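PDB 5ZI1: insecticidal crystal protein Cry7Cal from Bacillus thuringiensis, which is an insecticidal toxin that probably binds receptors in the insect gut and forms pores, this chain being the three-domain toxin part of a longer protein. Local coordinates for residues E98-Q101 / N102-D106; E159-G162 / A163-G166. One frame throughout, in Å; residues are numbered along the deposited sequence.

Contact 1. Residues E98-Q101 / N102-D106; sequences EAWQ and NNRSD
Helix 73-101 ends at Q101: the N of N102 donates to the O of E98 at 3.1 Å, N102 is the first residue to leave helical angles, and the chain then runs through a type I turn from N103 to D106. This is a helix-to-helix corner in the N-terminal helical bundle of a delta endotoxin, joining helix 73-101 to helix 107-127. The N of N103 also bonds back to the O of W100. D106 is the N-cap of the next helix, with OD1 on the N of K109.

The side chain of R104 folds back over the end of the first helix. Its chain is extended from CG to NE and lies across one face of the W100 indole. CG sits over the five-membered ring, 4.2 Å from its centroid, a CH-pi contact. Further out the guanidinium stacks on the indole, with the planes 27° apart and CH2 of W100 3.7 Å from CZ of R104. W100 is buried, and its ring also meets W165 edge-to-face. Its NE1 donates to a water at 3.0 Å.

ND2 of N102 lies 3.7 Å from CG of E98, the two side chains running alongside each other. Q101 holds the edge of the R104 guanidinium. Its chain bends at chi2 (84°), which turns the amide toward R104. The third nitrogen of that group, NH1, forms a salt bridge to E164. R104 grips OE1 of Q101 side-on with the other two. These two bonds to one atom, with the indole against one face, restrict the guanidinium's rotation. They run from NH2 at 2.9 Å and from NE at 3.2 Å, and OE1 of Q101 lies in the guanidinium plane.

Contact 2. Residues E159-G162 / A163-G166; sequences ELFG and AEWG
F161 and W165 make a local contact, one turn apart, at the C-terminal end of helix 141-165 in the N-terminal helical domain. CB of F161 packs over one face of the indole, toward its rim, 3.6 Å from CE2 of W165. The two side chains cross at a slant, and CD2 of F161 comes 4.0 Å from CZ2 of W165. In W165 CG stands beside the backbone N, anti to the carbonyl carbon (chi1 -65°). This turns the indole back along the helix, with one face against F161. The O of F161 also lies over a face of the indole, 3.4 Å from CG of W165.

The backbone is less regular here. The N of W165 makes two weak bonds, to the O of F161 and to the O of G162. The helix is weakly bonded and kinked at A163 and E164. A water bridges the break: it donates to the O of E159 at 2.8 Å and accepts from the N of A163 at 3.1 Å. The helix ends in a Schellman motif. G166 has a positive phi of 98°, as the motif requires of the residue that closes it. Its N bonds to the O of A163 at 3.1 Å.

Other helices cover this end of the bundle. F161 rests on A33 and I36 of helix 33-47, and W165 on Y93 and L97 of helix 73-101. E164 is exposed and extended beyond CG. Its OE1 has R104 as partner, while OE2 comes to the edge of the F161 ring, 4.2 Å from CD1, with the carboxylate and ring planes 41° apart.

Contacts 1 and 2 lie at the same end of the helical bundle, with centres about 13 Å apart, and they touch. Contact 1 is a surface corner with one buried residue, W100. Contact 2 is partly buried, with F161, G162 and W165 enclosed. Both sit where a helix ends, and both pack against helix 33-47. Their chemistry differs. Residues 98-106 rely on a side-chain hydrogen-bond network and a stacked guanidinium. Residues 159-166 rely on apolar ring packing and weak backbone bonds. Two joints, one charged and one aromatic, tie the corner after helix 73-101 to the end of helix 141-165.

Contact 1. Residues E98-Q101 / N102-D106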
loop_
_atom_site.group_PDB
_atom_site.type_symbol
_atom_site.label_atom_id
_atom_site.label_comp_id
_atom_site.label_asym_id
_atom_site.label_seq_id
_atom_site.Cartn_x
_atom_site.Cartn_y
_atom_site.Cartn_z
ATOM N N GLU A 98 3.892 -2.469 32.055
ATOM C CA GLU A 98 4.150 -1.162 32.644
ATOM C C GLU A 98 4.636 -1.294 34.079
ATOM O O GLU A 98 5.598 -0.627 34.475
ATOM C CB GLU A 98 2.891 -0.304 32.572
ATOM C CG GLU A 98 3.156 1.174 32.740
ATOM C CD GLU A 98 1.972 2.016 32.299
ATOM O OE1 GLU A 98 2.134 3.252 32.226
ATOM O OE2 GLU A 98 0.891 1.433 32.019
ATOM N N ALA A 99 3.989 -2.154 34.869
ATOM C CA ALA A 99 4.424 -2.373 36.247
ATOM C C ALA A 99 5.862 -2.867 36.306
ATOM O O ALA A 99 6.616 -2.494 37.209
ATOM C CB ALA A 99 3.497 -3.366 36.948
ATOM N N TRP A 100 6.263 -3.709 35.355
ATOM C CA TRP A 100 7.627 -4.220 35.382
ATOM C C TRP A 100 8.615 -3.146 34.949
ATOM O O TRP A 100 9.685 -2.988 35.552
ATOM C CB TRP A 100 7.754 -5.461 34.490
ATOM C CG TRP A 100 9.186 -5.724 34.088
ATOM C CD1 TRP A 100 10.179 -6.234 34.872
ATOM C CD2 TRP A 100 9.779 -5.468 32.809
ATOM N NE1 TRP A 100 11.353 -6.314 34.158
ATOM C CE2 TRP A 100 11.131 -5.844 32.891
ATOM C CE3 TRP A 100 9.294 -4.959 31.602
ATOM C CZ2 TRP A 100 12.002 -5.724 31.813
ATOM C CZ3 TRP A 100 10.165 -4.842 30.534
ATOM C CH2 TRP A 100 11.501 -5.222 30.647
ATOM N N GLN A 101 8.266 -2.404 33.901
ATOM C CA GLN A 101 9.145 -1.359 33.391
ATOM C C GLN A 101 9.460 -0.310 34.457
ATOM O O GLN A 101 10.575 0.218 34.501
ATOM C CB GLN A 101 8.492 -0.730 32.158
ATOM C CG GLN A 101 8.857 0.703 31.900
ATOM C CD GLN A 101 10.151 0.836 31.139
ATOM O OE1 GLN A 101 11.061 -0.000 31.270
ATOM N NE2 GLN A 101 10.241 1.884 30.315
ATOM N N ASN A 102 8.516 -0.032 35.348
ATOM C CA ASN A 102 8.712 0.954 36.397
ATOM C C ASN A 102 9.284 0.363 37.690
ATOM O O ASN A 102 9.338 1.059 38.709
ATOM C CB ASN A 102 7.386 1.659 36.667
ATOM C CG ASN A 102 6.919 2.471 35.472
ATOM O OD1 ASN A 102 7.732 3.068 34.758
ATOM N ND2 ASN A 102 5.612 2.464 35.222
ATOM N N ASN A 103 9.719 -0.893 37.676
ATOM C CA ASN A 103 10.283 -1.498 38.876
ATOM C C ASN A 103 11.033 -2.765 38.483
ATOM O O ASN A 103 10.820 -3.829 39.074
ATOM C CB ASN A 103 9.175 -1.800 39.889
ATOM C CG ASN A 103 9.712 -2.222 41.247
ATOM O OD1 ASN A 103 10.925 -2.237 41.471
ATOM N ND2 ASN A 103 8.809 -2.616 42.143
ATOM N N ARG A 104 11.901 -2.665 37.474
ATOM C CA ARG A 104 12.531 -3.826 36.851
ATOM C C ARG A 104 13.253 -4.759 37.820
ATOM O O ARG A 104 13.377 -5.958 37.554
ATOM C CB ARG A 104 13.519 -3.378 35.789
ATOM C CG ARG A 104 12.874 -2.704 34.621
ATOM C CD ARG A 104 13.873 -2.611 33.507
ATOM N NE ARG A 104 13.286 -2.023 32.314
ATOM C CZ ARG A 104 13.734 -2.256 31.089
ATOM N NH1 ARG A 104 14.772 -3.065 30.913
ATOM N NH2 ARG A 104 13.146 -1.683 30.048
ATOM N N SER A 105 13.752 -4.225 38.935
ATOM C CA SER A 105 14.478 -5.067 39.877
ATOM C C SER A 105 13.555 -5.978 40.675
ATOM O O SER A 105 14.049 -6.900 41.330
ATOM C CB SER A 105 15.310 -4.205 40.826
ATOM O OG SER A 105 14.493 -3.458 41.719
ATOM N N ASP A 106 12.242 -5.745 40.635
ATOM C CA ASP A 106 11.278 -6.535 41.396
ATOM C C ASP A 106 11.082 -7.888 40.715
ATOM O O ASP A 106 10.513 -7.969 39.618
ATOM C CB ASP A 106 9.968 -5.762 41.516
ATOM C CG ASP A 106 8.908 -6.491 42.335
ATOM O OD1 ASP A 106 8.653 -7.692 42.092
ATOM O OD2 ASP A 106 8.300 -5.840 43.216
HETATM O O HOH W 1 14.081 -6.573 35.268
#

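Contact 2. Residues E159-G162 / A163-G166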
loop_
_atom_site.group_PDB
_atom_site.type_symbol
_atom_site.label_atom_id
_atom_site.label_comp_id
_atom_site.label_asym_id
_atom_site.label_seq_id
_atom_site.Cartn_x
_atom_site.Cartn_y
_atom_site.Cartn_z
ATOM N N GLU A 159 11.530 -11.248 22.092
ATOM C CA GLU A 159 12.919 -10.993 21.736
ATOM C C GLU A 159 13.423 -9.708 22.360
ATOM O O GLU A 159 14.610 -9.609 22.694
ATOM C CB GLU A 159 13.113 -10.966 20.212
ATOM C CG GLU A 159 14.566 -10.608 19.844
ATOM C CD GLU A 159 15.391 -11.873 19.575
ATOM O OE1 GLU A 159 14.786 -12.967 19.480
ATOM O OE2 GLU A 159 16.649 -11.812 19.523
ATOM N N LEU A 160 12.543 -8.722 22.543
ATOM C CA LEU A 160 12.998 -7.472 23.128
ATOM C C LEU A 160 13.239 -7.607 24.624
ATOM O O LEU A 160 14.256 -7.128 25.143
ATOM C CB LEU A 160 11.988 -6.356 22.869
ATOM C CG LEU A 160 11.781 -5.872 21.436
ATOM C CD1 LEU A 160 10.528 -5.019 21.397
ATOM C CD2 LEU A 160 12.983 -5.095 20.959
ATOM N N PHE A 161 12.316 -8.241 25.337
ATOM C CA PHE A 161 12.321 -8.182 26.785
ATOM C C PHE A 161 12.448 -9.543 27.464
ATOM O O PHE A 161 12.639 -9.579 28.688
ATOM C CB PHE A 161 11.049 -7.482 27.295
ATOM C CG PHE A 161 10.676 -6.213 26.529
ATOM C CD1 PHE A 161 11.545 -5.124 26.472
ATOM C CD2 PHE A 161 9.433 -6.100 25.909
ATOM C CE1 PHE A 161 11.191 -3.966 25.790
ATOM C CE2 PHE A 161 9.066 -4.934 25.227
ATOM C CZ PHE A 161 9.944 -3.872 25.163
ATOM N N GLY A 162 12.380 -10.652 26.717
ATOM C CA GLY A 162 12.368 -11.991 27.302
ATOM C C GLY A 162 13.474 -12.300 28.292
ATOM O O GLY A 162 13.202 -12.653 29.443
ATOM N N ALA A 163 14.727 -12.149 27.858
ATOM C CA ALA A 163 15.860 -12.412 28.744
ATOM C C ALA A 163 15.777 -11.584 30.021
ATOM O O ALA A 163 16.115 -12.073 31.105
ATOM C CB ALA A 163 17.176 -12.143 28.014
ATOM N N GLU A 164 15.293 -10.334 29.923
ATOM C CA GLU A 164 15.169 -9.518 31.127
ATOM C C GLU A 164 13.992 -9.932 31.996
ATOM O O GLU A 164 13.963 -9.582 33.180
ATOM C CB GLU A 164 15.067 -8.030 30.782
ATOM C CG GLU A 164 15.815 -7.611 29.544
ATOM C CD GLU A 164 15.774 -6.092 29.350
ATOM O OE1 GLU A 164 16.266 -5.356 30.241
ATOM O OE2 GLU A 164 15.237 -5.615 28.323
ATOM N N TRP A 165 13.047 -10.695 31.457
ATOM C CA TRP A 165 11.997 -11.288 32.274
ATOM C C TRP A 165 12.418 -12.578 32.954
ATOM O O TRP A 165 11.644 -13.115 33.756
ATOM C CB TRP A 165 10.775 -11.584 31.430
ATOM C CG TRP A 165 10.113 -10.391 30.878
ATOM C CD1 TRP A 165 10.253 -9.093 31.292
ATOM C CD2 TRP A 165 9.189 -10.373 29.796
ATOM N NE1 TRP A 165 9.459 -8.272 30.531
ATOM C CE2 TRP A 165 8.802 -9.033 29.599
ATOM C CE3 TRP A 165 8.653 -11.360 28.969
ATOM C CZ2 TRP A 165 7.896 -8.662 28.617
ATOM C CZ3 TRP A 165 7.759 -10.989 27.993
ATOM C CH2 TRP A 165 7.389 -9.654 27.823
ATOM N N GLY A 166 13.611 -13.087 32.658
ATOM C CA GLY A 166 14.025 -14.388 33.130
ATOM C C GLY A 166 13.854 -15.512 32.129
ATOM O O GLY A 166 13.946 -16.680 32.514
HETATM O O HOH W 2 15.335 -11.088 24.989
#